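Local coordinates for putative uncharacterized protein (Rhodobacter sphaeroides 2.4.1, PDB 3FAC), which is of unknown function but probably binds zinc and may act as a carbon-sulfur lyase of the Gfa family, at residues C28-R33 with A65-C70. Sequence-based numbering, arbitrary orientation.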
loop_
_atom_site.group_PDB
_atom_site.type_symbol
_atom_site.label_atom_id
_atom_site.label_comp_id
_atom_site.label_asym_id
_atom_site.label_seq_id
_atom_site.Cartn_x
_atom_site.Cartn_y
_atom_site.Cartn_z
ATOM N N CYS A 28 12.611 -5.103 -5.558
ATOM C CA CYS A 28 13.110 -6.331 -4.956
ATOM C C CYS A 28 12.309 -7.503 -5.530
ATOM O O CYS A 28 11.317 -7.295 -6.235
ATOM C CB CYS A 28 12.963 -6.282 -3.431
ATOM S SG CYS A 28 11.271 -6.134 -2.820
ATOM N N SER A 29 12.731 -8.729 -5.235
ATOM C CA SER A 29 12.043 -9.908 -5.756
ATOM C C SER A 29 10.529 -9.894 -5.518
ATOM O O SER A 29 9.764 -10.379 -6.351
ATOM C CB SER A 29 12.647 -11.187 -5.161
ATOM O OG SER A 29 12.477 -11.238 -3.754
ATOM N N PHE A 30 10.098 -9.338 -4.391
ATOM C CA PHE A 30 8.675 -9.285 -4.075
ATOM C C PHE A 30 7.968 -8.068 -4.668
ATOM O O PHE A 30 6.972 -8.207 -5.382
ATOM C CB PHE A 30 8.468 -9.299 -2.559
ATOM C CG PHE A 30 7.028 -9.169 -2.137
ATOM C CD1 PHE A 30 6.118 -10.185 -2.394
ATOM C CD2 PHE A 30 6.589 -8.033 -1.464
ATOM C CE1 PHE A 30 4.787 -10.074 -1.983
ATOM C CE2 PHE A 30 5.268 -7.908 -1.048
ATOM C CZ PHE A 30 4.361 -8.933 -1.307
ATOM N N CYS A 31 8.475 -6.878 -4.372
ATOM C CA CYS A 31 7.858 -5.657 -4.871
ATOM C C CYS A 31 7.772 -5.633 -6.394
ATOM O O CYS A 31 6.787 -5.159 -6.957
ATOM C CB CYS A 31 8.623 -4.434 -4.358
ATOM S SG CYS A 31 8.690 -4.313 -2.537
ATOM N N ARG A 32 8.796 -6.153 -7.064
ATOM C CA ARG A 32 8.795 -6.186 -8.520
ATOM C C ARG A 32 7.599 -7.007 -8.986
ATOM O O ARG A 32 7.039 -6.754 -10.056
ATOM C CB ARG A 32 10.071 -6.828 -9.048
ATOM C CG ARG A 32 10.087 -8.352 -8.946
ATOM C CD ARG A 32 11.324 -8.906 -9.616
ATOM N NE ARG A 32 12.529 -8.348 -9.014
ATOM C CZ ARG A 32 13.745 -8.456 -9.535
ATOM N NH1 ARG A 32 13.925 -9.103 -10.680
ATOM N NH2 ARG A 32 14.780 -7.915 -8.908
ATOM N N ARG A 33 7.220 -7.997 -8.181
ATOM C CA ARG A 33 6.081 -8.853 -8.498
ATOM C C ARG A 33 4.746 -8.171 -8.176
ATOM O O ARG A 33 3.742 -8.427 -8.841
ATOM C CB ARG A 33 6.191 -10.195 -7.758
ATOM C CG ARG A 33 7.161 -11.194 -8.401
ATOM C CD ARG A 33 7.075 -12.550 -7.713
ATOM N NE ARG A 33 7.869 -13.594 -8.363
ATOM C CZ ARG A 33 9.199 -13.610 -8.423
ATOM N NH1 ARG A 33 9.902 -12.630 -7.875
ATOM N NH2 ARG A 33 9.824 -14.618 -9.014
ATOM N N ALA A 65 8.889 -6.677 7.468
ATOM C CA ALA A 65 7.858 -6.005 6.698
ATOM C C ALA A 65 6.560 -6.801 6.737
ATOM O O ALA A 65 6.568 -8.033 6.705
ATOM C CB ALA A 65 8.321 -5.825 5.256
ATOM N N LYS A 66 5.443 -6.087 6.818
ATOM C CA LYS A 66 4.134 -6.722 6.850
ATOM C C LYS A 66 3.377 -6.297 5.598
ATOM O O LYS A 66 3.134 -5.111 5.384
ATOM C CB LYS A 66 3.357 -6.294 8.096
ATOM C CG LYS A 66 4.219 -6.113 9.333
ATOM C CD LYS A 66 3.509 -6.604 10.582
ATOM C CE LYS A 66 3.612 -8.115 10.699
ATOM N NZ LYS A 66 5.034 -8.532 10.848
ATOM N N HIS A 67 3.009 -7.271 4.774
ATOM C CA HIS A 67 2.299 -6.991 3.537
ATOM C C HIS A 67 0.865 -7.510 3.614
ATOM O O HIS A 67 0.642 -8.660 3.975
ATOM C CB HIS A 67 3.036 -7.657 2.372
ATOM C CG HIS A 67 4.514 -7.414 2.377
ATOM N ND1 HIS A 67 5.062 -6.154 2.278
ATOM C CD2 HIS A 67 5.558 -8.272 2.465
ATOM C CE1 HIS A 67 6.381 -6.246 2.304
ATOM N NE2 HIS A 67 6.708 -7.521 2.416
ATOM N N TRP A 68 -0.107 -6.666 3.283
ATOM C CA TRP A 68 -1.503 -7.088 3.315
ATOM C C TRP A 68 -2.124 -6.993 1.931
ATOM O O TRP A 68 -1.765 -6.120 1.140
ATOM C CB TRP A 68 -2.325 -6.223 4.270
ATOM C CG TRP A 68 -1.678 -5.972 5.586
ATOM C CD1 TRP A 68 -0.756 -5.009 5.873
ATOM C CD2 TRP A 68 -1.884 -6.706 6.796
ATOM N NE1 TRP A 68 -0.374 -5.096 7.188
ATOM C CE2 TRP A 68 -1.050 -6.132 7.778
ATOM C CE3 TRP A 68 -2.692 -7.795 7.146
ATOM C CZ2 TRP A 68 -0.999 -6.611 9.095
ATOM C CZ3 TRP A 68 -2.642 -8.275 8.460
ATOM C CH2 TRP A 68 -1.800 -7.682 9.415
ATOM N N PHE A 69 -3.051 -7.899 1.641
ATOM C CA PHE A 69 -3.747 -7.898 0.361
ATOM C C PHE A 69 -5.118 -8.538 0.533
ATOM O O PHE A 69 -5.291 -9.452 1.339
ATOM C CB PHE A 69 -2.921 -8.630 -0.708
ATOM C CG PHE A 69 -2.877 -10.125 -0.545
ATOM C CD1 PHE A 69 -3.941 -10.920 -0.965
ATOM C CD2 PHE A 69 -1.757 -10.743 0.003
ATOM C CE1 PHE A 69 -3.892 -12.305 -0.845
ATOM C CE2 PHE A 69 -1.699 -12.131 0.128
ATOM C CZ PHE A 69 -2.770 -12.913 -0.298
ATOM N N CYS A 70 -6.094 -8.030 -0.208
ATOM C CA CYS A 70 -7.461 -8.533 -0.149
ATOM C C CYS A 70 -7.543 -9.979 -0.644
ATOM O O CYS A 70 -7.121 -10.279 -1.754
ATOM C CB CYS A 70 -8.361 -7.633 -0.994
ATOM S SG CYS A 70 -10.086 -8.135 -1.020
#
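F30 and H67 alone carry the contact between the turn and short helix of 28-33 and the strand 66-70. Along the first segment, C28 precedes the turn into the helix: its O accepts R32 N at 2.9 Å, and R32 NE bonds weakly to the same oxygen. S29 O receives R33 NH1 at 2.7 Å, lying in the guanidinium plane. The F30 side chain then leaves the backbone toward the strand, and with CG anti to the backbone N (chi1 177°) its CE2 comes over the centre of the H67 imidazole, 3.5 Å above the plane. The centroids of the F30 and H67 rings lie 4.5 Å apart with planes at 34°, an oblique pairing. On the opposite imidazole face, A65 O lies toward the rim. With an alanine at H67, F30 CE2 and CZ would probably lose the imidazole face they pack on, opening a gap beside F60 and H79. C31 follows, disulfide-bonded to C26. Y58 and F60 meet the F30 ring, and F60 and H79 meet that of H67, an aromatic cluster through which the 28-33 turn packs on the five-stranded antiparallel sheet, where strand 66-70 runs between strands 55-58 and 76-80.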